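Local coordinates for protein tRNA (guanosine(18)-2'-O)-methyltransferase (Aquifex aeolicus, PDB 1ZJR) that methylates the 2'-O of guanosine at position 18 in a subset of tRNA species, using S-adenosyl-L-methionine as methyl donor, at residues L26-D31 with I163-A168; E17-R22 with Q189-K194; R113-T118 with A140-V145. All coordinates share one frame; numbering follows the deposited sequence.

Interaction 1 (L26-D31 with I163-A168)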
loop_
_atom_site.group_PDB
_atom_site.type_symbol
_atom_site.label_atom_id
_atom_site.label_comp_id
_atom_site.label_asym_id
_atom_site.label_seq_id
_atom_site.Cartn_x
_atom_site.Cartn_y
_atom_site.Cartn_z
ATOM N N LEU A 26 -3.645 3.575 -6.469
ATOM C CA LEU A 26 -2.359 3.474 -5.778
ATOM C C LEU A 26 -2.354 2.202 -4.924
ATOM O O LEU A 26 -2.973 2.156 -3.863
ATOM C CB LEU A 26 -2.156 4.715 -4.906
ATOM C CG LEU A 26 -0.806 4.864 -4.199
ATOM C CD1 LEU A 26 0.325 4.822 -5.222
ATOM C CD2 LEU A 26 -0.786 6.173 -3.440
ATOM N N ILE A 27 -1.651 1.180 -5.403
ATOM C CA ILE A 27 -1.601 -0.121 -4.737
ATOM C C ILE A 27 -0.285 -0.338 -4.010
ATOM O O ILE A 27 0.756 0.125 -4.459
ATOM C CB ILE A 27 -1.744 -1.276 -5.771
ATOM C CG1 ILE A 27 -2.908 -0.991 -6.727
ATOM C CG2 ILE A 27 -1.935 -2.615 -5.052
ATOM C CD1 ILE A 27 -4.258 -0.890 -6.059
ATOM N N VAL A 28 -0.336 -1.046 -2.887
ATOM C CA VAL A 28 0.881 -1.348 -2.141
ATOM C C VAL A 28 1.011 -2.864 -2.007
ATOM O O VAL A 28 0.029 -3.563 -1.746
ATOM C CB VAL A 28 0.868 -0.734 -0.720
ATOM C CG1 VAL A 28 2.105 -1.196 0.053
ATOM C CG2 VAL A 28 0.853 0.787 -0.803
ATOM N N PHE A 29 2.226 -3.363 -2.195
ATOM C CA PHE A 29 2.504 -4.788 -2.079
ATOM C C PHE A 29 3.632 -4.937 -1.061
ATOM O O PHE A 29 4.723 -4.406 -1.270
ATOM C CB PHE A 29 2.961 -5.356 -3.424
ATOM C CG PHE A 29 3.005 -6.864 -3.465
ATOM C CD1 PHE A 29 2.025 -7.580 -4.146
ATOM C CD2 PHE A 29 4.008 -7.567 -2.797
ATOM C CE1 PHE A 29 2.036 -8.977 -4.164
ATOM C CE2 PHE A 29 4.029 -8.966 -2.808
ATOM C CZ PHE A 29 3.038 -9.672 -3.495
ATOM N N ALA A 30 3.355 -5.637 0.037
ATOM C CA ALA A 30 4.339 -5.862 1.090
ATOM C C ALA A 30 4.995 -7.212 0.831
ATOM O O ALA A 30 4.363 -8.265 0.952
ATOM C CB ALA A 30 3.663 -5.856 2.458
ATOM N N ASP A 31 6.270 -7.172 0.474
ATOM C CA ASP A 31 6.999 -8.384 0.155
ATOM C C ASP A 31 7.791 -8.920 1.328
ATOM O O ASP A 31 8.886 -8.445 1.619
ATOM C CB ASP A 31 7.934 -8.138 -1.032
ATOM C CG ASP A 31 8.830 -9.327 -1.318
ATOM O OD1 ASP A 31 8.371 -10.467 -1.111
ATOM O OD2 ASP A 31 9.980 -9.126 -1.753
ATOM N N ILE A 163 7.606 7.251 3.837
ATOM C CA ILE A 163 8.308 8.309 3.110
ATOM C C ILE A 163 7.933 8.280 1.631
ATOM O O ILE A 163 7.617 9.312 1.032
ATOM C CB ILE A 163 9.837 8.140 3.259
ATOM C CG1 ILE A 163 10.230 8.426 4.712
ATOM C CG2 ILE A 163 10.584 9.062 2.267
ATOM C CD1 ILE A 163 11.619 7.936 5.095
ATOM N N ILE A 164 7.959 7.089 1.045
ATOM C CA ILE A 164 7.629 6.950 -0.365
ATOM C C ILE A 164 6.157 7.246 -0.620
ATOM O O ILE A 164 5.825 7.995 -1.537
ATOM C CB ILE A 164 7.968 5.542 -0.874
ATOM C CG1 ILE A 164 9.462 5.268 -0.655
ATOM C CG2 ILE A 164 7.617 5.426 -2.363
ATOM C CD1 ILE A 164 9.869 3.806 -0.876
ATOM N N LEU A 165 5.270 6.670 0.188
ATOM C CA LEU A 165 3.845 6.919 -0.004
ATOM C C LEU A 165 3.478 8.389 0.158
ATOM O O LEU A 165 2.525 8.864 -0.465
ATOM C CB LEU A 165 3.006 6.069 0.954
ATOM C CG LEU A 165 2.894 4.589 0.567
ATOM C CD1 LEU A 165 2.071 3.850 1.613
ATOM C CD2 LEU A 165 2.231 4.470 -0.815
ATOM N N TYR A 166 4.213 9.123 0.988
ATOM C CA TYR A 166 3.867 10.531 1.139
ATOM C C TYR A 166 4.414 11.394 0.011
ATOM O O TYR A 166 3.976 12.533 -0.179
ATOM C CB TYR A 166 4.251 11.047 2.530
ATOM C CG TYR A 166 3.046 10.982 3.443
ATOM C CD1 TYR A 166 2.073 11.991 3.424
ATOM C CD2 TYR A 166 2.808 9.856 4.235
ATOM C CE1 TYR A 166 0.890 11.871 4.166
ATOM C CE2 TYR A 166 1.632 9.727 4.976
ATOM C CZ TYR A 166 0.680 10.733 4.938
ATOM O OH TYR A 166 -0.485 10.591 5.666
ATOM N N GLU A 167 5.360 10.854 -0.753
ATOM C CA GLU A 167 5.838 11.587 -1.917
ATOM C C GLU A 167 4.704 11.380 -2.929
ATOM O O GLU A 167 4.333 12.293 -3.674
ATOM C CB GLU A 167 7.141 10.997 -2.455
ATOM C CG GLU A 167 7.505 11.497 -3.850
ATOM C CD GLU A 167 7.646 13.010 -3.935
ATOM O OE1 GLU A 167 7.680 13.532 -5.070
ATOM O OE2 GLU A 167 7.730 13.676 -2.878
ATOM N N ALA A 168 4.139 10.171 -2.934
ATOM C CA ALA A 168 3.024 9.859 -3.826
ATOM C C ALA A 168 1.831 10.749 -3.464
ATOM O O ALA A 168 1.113 11.246 -4.341
ATOM C CB ALA A 168 2.639 8.379 -3.698
#

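Interaction 2 (E17-R22 with Q189-K194)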
loop_
_atom_site.group_PDB
_atom_site.type_symbol
_atom_site.label_atom_id
_atom_site.label_comp_id
_atom_site.label_asym_id
_atom_site.label_seq_id
_atom_site.Cartn_x
_atom_site.Cartn_y
_atom_site.Cartn_z
ATOM N N GLU A 17 -16.800 9.335 3.648
ATOM C CA GLU A 17 -15.869 10.432 3.392
ATOM C C GLU A 17 -14.493 9.864 3.058
ATOM O O GLU A 17 -13.797 10.355 2.167
ATOM C CB GLU A 17 -15.774 11.328 4.628
ATOM C CG GLU A 17 -17.086 12.000 4.990
ATOM C CD GLU A 17 -17.053 12.637 6.365
ATOM O OE1 GLU A 17 -18.005 13.374 6.697
ATOM O OE2 GLU A 17 -16.081 12.392 7.116
ATOM N N VAL A 18 -14.104 8.823 3.781
ATOM C CA VAL A 18 -12.819 8.182 3.547
ATOM C C VAL A 18 -12.807 7.536 2.167
ATOM O O VAL A 18 -11.847 7.689 1.415
ATOM C CB VAL A 18 -12.527 7.114 4.636
ATOM C CG1 VAL A 18 -11.323 6.272 4.243
ATOM C CG2 VAL A 18 -12.271 7.803 5.976
ATOM N N LEU A 19 -13.872 6.817 1.826
ATOM C CA LEU A 19 -13.932 6.168 0.522
ATOM C C LEU A 19 -13.903 7.186 -0.620
ATOM O O LEU A 19 -13.385 6.903 -1.699
ATOM C CB LEU A 19 -15.185 5.284 0.425
ATOM C CG LEU A 19 -15.153 4.019 1.292
ATOM C CD1 LEU A 19 -16.479 3.269 1.176
ATOM C CD2 LEU A 19 -13.998 3.132 0.844
ATOM N N GLU A 20 -14.435 8.380 -0.380
ATOM C CA GLU A 20 -14.442 9.410 -1.414
ATOM C C GLU A 20 -13.054 9.983 -1.700
ATOM O O GLU A 20 -12.856 10.680 -2.694
ATOM C CB GLU A 20 -15.422 10.525 -1.033
ATOM C CG GLU A 20 -16.875 10.092 -1.193
ATOM C CD GLU A 20 -17.871 11.097 -0.654
ATOM O OE1 GLU A 20 -19.089 10.864 -0.823
ATOM O OE2 GLU A 20 -17.443 12.112 -0.061
ATOM N N LYS A 21 -12.088 9.672 -0.842
ATOM C CA LYS A 21 -10.720 10.152 -1.029
ATOM C C LYS A 21 -9.765 9.009 -1.373
ATOM O O LYS A 21 -8.603 9.239 -1.694
ATOM C CB LYS A 21 -10.227 10.856 0.235
ATOM C CG LYS A 21 -11.013 12.112 0.606
ATOM C CD LYS A 21 -10.597 12.618 1.978
ATOM C CE LYS A 21 -11.412 13.832 2.410
ATOM N NZ LYS A 21 -11.107 14.216 3.822
ATOM N N ARG A 22 -10.254 7.774 -1.299
ATOM C CA ARG A 22 -9.422 6.617 -1.606
ATOM C C ARG A 22 -8.877 6.644 -3.037
ATOM O O ARG A 22 -9.578 7.008 -3.981
ATOM C CB ARG A 22 -10.213 5.320 -1.376
ATOM C CG ARG A 22 -10.331 4.893 0.093
ATOM C CD ARG A 22 -8.975 4.437 0.629
ATOM N NE ARG A 22 -9.053 3.778 1.934
ATOM C CZ ARG A 22 -8.564 4.284 3.063
ATOM N NH1 ARG A 22 -7.966 5.471 3.063
ATOM N NH2 ARG A 22 -8.623 3.580 4.187
ATOM N N GLN A 189 -20.909 2.432 -2.624
ATOM C CA GLN A 189 -22.030 1.797 -1.944
ATOM C C GLN A 189 -21.771 0.320 -1.694
ATOM O O GLN A 189 -22.154 -0.207 -0.652
ATOM C CB GLN A 189 -23.327 1.971 -2.740
ATOM C CG GLN A 189 -24.020 3.293 -2.466
ATOM C CD GLN A 189 -25.380 3.387 -3.128
ATOM O OE1 GLN A 189 -26.234 2.521 -2.936
ATOM N NE2 GLN A 189 -25.592 4.445 -3.903
ATOM N N LYS A 190 -21.111 -0.345 -2.637
ATOM C CA LYS A 190 -20.821 -1.765 -2.476
ATOM C C LYS A 190 -19.908 -1.980 -1.270
ATOM O O LYS A 190 -20.134 -2.876 -0.454
ATOM C CB LYS A 190 -20.151 -2.329 -3.731
ATOM C CG LYS A 190 -19.893 -3.834 -3.659
ATOM C CD LYS A 190 -19.044 -4.337 -4.821
ATOM C CE LYS A 190 -17.613 -3.824 -4.737
ATOM N NZ LYS A 190 -16.919 -4.260 -3.489
ATOM N N ILE A 191 -18.876 -1.154 -1.159
ATOM C CA ILE A 191 -17.949 -1.273 -0.049
ATOM C C ILE A 191 -18.617 -0.924 1.276
ATOM O O ILE A 191 -18.417 -1.618 2.270
ATOM C CB ILE A 191 -16.708 -0.387 -0.268
ATOM C CG1 ILE A 191 -15.983 -0.844 -1.539
ATOM C CG2 ILE A 191 -15.788 -0.461 0.956
ATOM C CD1 ILE A 191 -14.806 0.032 -1.942
ATOM N N LEU A 192 -19.415 0.140 1.295
ATOM C CA LEU A 192 -20.113 0.530 2.520
ATOM C C LEU A 192 -20.949 -0.637 3.036
ATOM O O LEU A 192 -20.896 -0.989 4.221
ATOM C CB LEU A 192 -21.032 1.731 2.263
ATOM C CG LEU A 192 -20.404 3.125 2.187
ATOM C CD1 LEU A 192 -21.469 4.156 1.824
ATOM C CD2 LEU A 192 -19.771 3.467 3.525
ATOM N N LYS A 193 -21.726 -1.232 2.137
ATOM C CA LYS A 193 -22.575 -2.359 2.493
ATOM C C LYS A 193 -21.745 -3.539 2.984
ATOM O O LYS A 193 -22.028 -4.114 4.033
ATOM C CB LYS A 193 -23.417 -2.786 1.284
ATOM C CG LYS A 193 -24.473 -1.776 0.874
ATOM C CD LYS A 193 -25.253 -2.256 -0.345
ATOM C CE LYS A 193 -26.369 -1.288 -0.703
ATOM N NZ LYS A 193 -25.849 0.058 -1.071
ATOM N N LYS A 194 -20.714 -3.890 2.225
ATOM C CA LYS A 194 -19.855 -5.014 2.574
ATOM C C LYS A 194 -19.171 -4.860 3.927
ATOM O O LYS A 194 -19.272 -5.738 4.785
ATOM C CB LYS A 194 -18.798 -5.223 1.488
ATOM C CG LYS A 194 -17.911 -6.440 1.711
ATOM C CD LYS A 194 -17.020 -6.705 0.502
ATOM C CE LYS A 194 -16.202 -7.979 0.684
ATOM N NZ LYS A 194 -15.397 -8.313 -0.526
#

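Interaction 3 (R113-T118 with A140-V145)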
loop_
_atom_site.group_PDB
_atom_site.type_symbol
_atom_site.label_atom_id
_atom_site.label_comp_id
_atom_site.label_asym_id
_atom_site.label_seq_id
_atom_site.Cartn_x
_atom_site.Cartn_y
_atom_site.Cartn_z
ATOM N N ARG A 113 12.032 10.030 -5.665
ATOM C CA ARG A 113 11.244 11.190 -6.078
ATOM C C ARG A 113 11.197 11.379 -7.597
ATOM O O ARG A 113 10.499 12.267 -8.094
ATOM C CB ARG A 113 11.776 12.469 -5.418
ATOM C CG ARG A 113 11.717 12.449 -3.889
ATOM C CD ARG A 113 11.910 13.838 -3.287
ATOM N NE ARG A 113 11.863 13.811 -1.825
ATOM C CZ ARG A 113 12.923 13.648 -1.038
ATOM N NH1 ARG A 113 14.134 13.503 -1.564
ATOM N NH2 ARG A 113 12.771 13.619 0.281
ATOM N N GLU A 114 11.922 10.542 -8.332
ATOM C CA GLU A 114 11.948 10.652 -9.790
ATOM C C GLU A 114 10.792 9.912 -10.457
ATOM O O GLU A 114 10.544 10.072 -11.655
ATOM C CB GLU A 114 13.292 10.146 -10.328
ATOM C CG GLU A 114 14.468 10.999 -9.870
ATOM C CD GLU A 114 15.802 10.537 -10.428
ATOM O OE1 GLU A 114 16.834 11.128 -10.044
ATOM O OE2 GLU A 114 15.824 9.594 -11.246
ATOM N N VAL A 115 10.070 9.123 -9.672
ATOM C CA VAL A 115 8.936 8.365 -10.176
ATOM C C VAL A 115 7.664 9.211 -10.174
ATOM O O VAL A 115 7.483 10.080 -9.317
ATOM C CB VAL A 115 8.700 7.100 -9.312
ATOM C CG1 VAL A 115 7.377 6.442 -9.676
ATOM C CG2 VAL A 115 9.841 6.123 -9.514
ATOM N N ASP A 116 6.791 8.960 -11.145
ATOM C CA ASP A 116 5.515 9.667 -11.237
ATOM C C ASP A 116 4.471 8.752 -10.591
ATOM O O ASP A 116 3.997 7.807 -11.218
ATOM C CB ASP A 116 5.155 9.924 -12.706
ATOM C CG ASP A 116 3.804 10.588 -12.873
ATOM O OD1 ASP A 116 3.086 10.766 -11.863
ATOM O OD2 ASP A 116 3.453 10.933 -14.024
ATOM N N TYR A 117 4.120 9.037 -9.338
ATOM C CA TYR A 117 3.155 8.214 -8.613
ATOM C C TYR A 117 1.692 8.548 -8.899
ATOM O O TYR A 117 0.801 7.924 -8.328
ATOM C CB TYR A 117 3.405 8.312 -7.096
ATOM C CG TYR A 117 4.788 7.852 -6.670
ATOM C CD1 TYR A 117 5.857 8.747 -6.611
ATOM C CD2 TYR A 117 5.035 6.512 -6.369
ATOM C CE1 TYR A 117 7.142 8.316 -6.268
ATOM C CE2 TYR A 117 6.316 6.069 -6.024
ATOM C CZ TYR A 117 7.360 6.977 -5.978
ATOM O OH TYR A 117 8.621 6.542 -5.660
ATOM N N THR A 118 1.438 9.513 -9.781
ATOM C CA THR A 118 0.057 9.895 -10.094
ATOM C C THR A 118 -0.629 8.962 -11.088
ATOM O O THR A 118 -1.848 9.008 -11.247
ATOM C CB THR A 118 -0.026 11.343 -10.644
ATOM O OG1 THR A 118 0.577 11.404 -11.943
ATOM C CG2 THR A 118 0.684 12.306 -9.700
ATOM N N ALA A 140 9.956 -5.301 -12.342
ATOM C CA ALA A 140 9.670 -3.909 -12.002
ATOM C C ALA A 140 9.926 -2.925 -13.142
ATOM O O ALA A 140 10.818 -3.126 -13.960
ATOM C CB ALA A 140 10.491 -3.498 -10.782
ATOM N N ASP A 141 9.135 -1.858 -13.176
ATOM C CA ASP A 141 9.273 -0.809 -14.181
ATOM C C ASP A 141 10.246 0.230 -13.639
ATOM O O ASP A 141 10.982 0.870 -14.391
ATOM C CB ASP A 141 7.920 -0.149 -14.451
ATOM C CG ASP A 141 6.953 -1.078 -15.152
ATOM O OD1 ASP A 141 7.199 -1.402 -16.332
ATOM O OD2 ASP A 141 5.953 -1.488 -14.525
ATOM N N LYS A 142 10.235 0.396 -12.320
ATOM C CA LYS A 142 11.119 1.344 -11.654
ATOM C C LYS A 142 11.751 0.692 -10.428
ATOM O O LYS A 142 11.080 -0.025 -9.682
ATOM C CB LYS A 142 10.338 2.589 -11.212
ATOM C CG LYS A 142 9.803 3.464 -12.346
ATOM C CD LYS A 142 10.928 4.192 -13.065
ATOM C CE LYS A 142 10.379 5.127 -14.134
ATOM N NZ LYS A 142 9.576 4.384 -15.141
ATOM N N LYS A 143 13.046 0.929 -10.240
ATOM C CA LYS A 143 13.781 0.411 -9.087
ATOM C C LYS A 143 14.190 1.656 -8.311
ATOM O O LYS A 143 14.936 2.483 -8.823
ATOM C CB LYS A 143 15.018 -0.368 -9.541
ATOM C CG LYS A 143 14.693 -1.594 -10.379
ATOM C CD LYS A 143 15.941 -2.397 -10.713
ATOM C CE LYS A 143 16.950 -1.566 -11.477
ATOM N NZ LYS A 143 18.185 -2.346 -11.777
ATOM N N ILE A 144 13.711 1.786 -7.078
ATOM C CA ILE A 144 13.992 2.983 -6.293
ATOM C C ILE A 144 14.726 2.822 -4.971
ATOM O O ILE A 144 14.710 1.765 -4.346
ATOM C CB ILE A 144 12.683 3.737 -5.972
ATOM C CG1 ILE A 144 11.737 2.811 -5.190
ATOM C CG2 ILE A 144 12.027 4.224 -7.261
ATOM C CD1 ILE A 144 10.503 3.500 -4.618
ATOM N N VAL A 145 15.367 3.907 -4.554
ATOM C CA VAL A 145 16.072 3.947 -3.281
ATOM C C VAL A 145 15.786 5.297 -2.662
ATOM O O VAL A 145 15.399 6.238 -3.362
ATOM C CB VAL A 145 17.611 3.822 -3.432
ATOM C CG1 VAL A 145 17.988 2.403 -3.794
ATOM C CG2 VAL A 145 18.114 4.802 -4.477
#

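Interaction 1 (L26-D31 with I163-A168)
Strand 26-31 and the helical segment 163-168 run antiparallel, their axes 171° apart in direction and 11.2 Å from each other at closest approach, so Leu26 faces Ala168 and Val28 faces Leu165. That spacing is bridged entirely by aliphatic carbons. From the strand, Leu26 and Val28 both point toward the helix, as alternate residues of a strand do. Val28 offers its CG2 methyl, which lies 3.9 Å from CD2 of Leu165 and only slightly farther from that residue's CD1, so one valine methyl meets both tips of the leucine fork; the two side chains cross obliquely. The CB of Leu165 does not head straight for the strand, but with CG anti to the carbonyl carbon (chi1 -76°) and an extended second torsion its branch ends reach it. Leu26 adds its CD2, 4.1 Å from the Ala168 CB and a looser 4.3 Å from the Leu165 CD2. All four residues are buried. Strand 26-31 is an interior strand of the parallel sheet, between 51-57 and 121-126, and bonded to both through its backbone. Helix 157-174 packs against that sheet, with Leu165 also touching Leu123, while helix 36-49 closes in alongside through Cys46 on Val28 and Thr45 on Leu165.

Interaction 2 (E17-R22 with Q189-K194)
Leu19 of helix 7-19 reaches across to Ile191 and Leu192 of helix 185-200. Its CA lies 8.5 Å from the CA of Ile191, and its CB points toward the second helix. The CB itself has no close partner in 189-194; it serves as a stem. CG stands anti to the carbonyl carbon (chi1 -70°), which carries the fork outward, and its two methyls do the touching. CD1 has the more partners: it sits 3.8 Å from CG2 of Ile191 and 3.9 Å from that residue's CB, while on the Leu192 side it meets CD2 at 4.0 Å, with CG of Leu192 scarcely farther. CD1 is thus received between two consecutive side chains of the helix. CD2 leans on Ile191 alone, 4.0 Å from its CG2, so the isoleucine methyl is shared by both leucine tips. Leu192 also touches Leu15 and Arg16, one turn back on helix 7-19, and Ile191 touches Leu183. Every atom in this contact is an aliphatic carbon, so the pairing of the N-terminal and C-terminal helices rests here on shape and the exclusion of water, without directional bonds.

Interaction 3 (R113-T118 with A140-V145)
Val115 presses its CG2 methyl onto strand 142-145, 3.7 Å from CG2 of Ile144 and 3.9 Å from CG of Lys142. The valine and isoleucine side chains cross at about a right angle. Lys142 instead slides past Val115 in the opposite direction, giving the aliphatic start of its chain to the contact. Farther along, the Tyr117 hydroxyl comes up against the CD1 methyl of Ile144, the OH lying 3.7 Å away, while the same OH is hydrogen-bonded to the backbone O of Phe112. Ile144 reaches both partners because its branches diverge: CG1 stands between backbone N and carbonyl carbon (chi1 59°) and carries CD1 to the tyrosine, leaving CG2 for the valine. Behind this first shell, CG1 of Val115 rests over the centre of one Tyr117 ring face, 3.7 Å above its plane, so valine and tyrosine brace each other within the loop. Next to them Asp116 OD1 makes an Asx turn, accepting from Thr118 N at 2.9 Å, 31° out of the carboxylate plane, and through its syn lone pair from Thr118 OG1. Gln171 of helix 157-174 bonds the loop backbone at Val115 and Tyr117. The loop thus packs against one of the parallel strands of a SPOUT-type methyltransferase, with Ile144 close to Thr103 and Ile146, predicted S-adenosyl-L-methionine-binding residues of this knotted family.

How the interactions relate
From the N terminus, helix 7-19, which runs into 17-22, is followed after a short connection by strand 26-31. Interaction 2 closes the widest loop, joining that first helix to helix 185-200 near the other chain end. Interaction 1 is nested inside it, bringing strand 26-31 to helix 157-174, and interaction 3 is nested in turn within interaction 1; none of the three cross. Interactions 1 and 3 share the same sheet and touch directly: Tyr117 packs on Ile164, Glu167 and Ala168, and the CD1 methyls of Ile164 and Ile144 meet, making their contacts continuous. Interaction 2 stands apart, about 28 Å from interaction 3 between centres, tying the terminal helices together beyond the sheet.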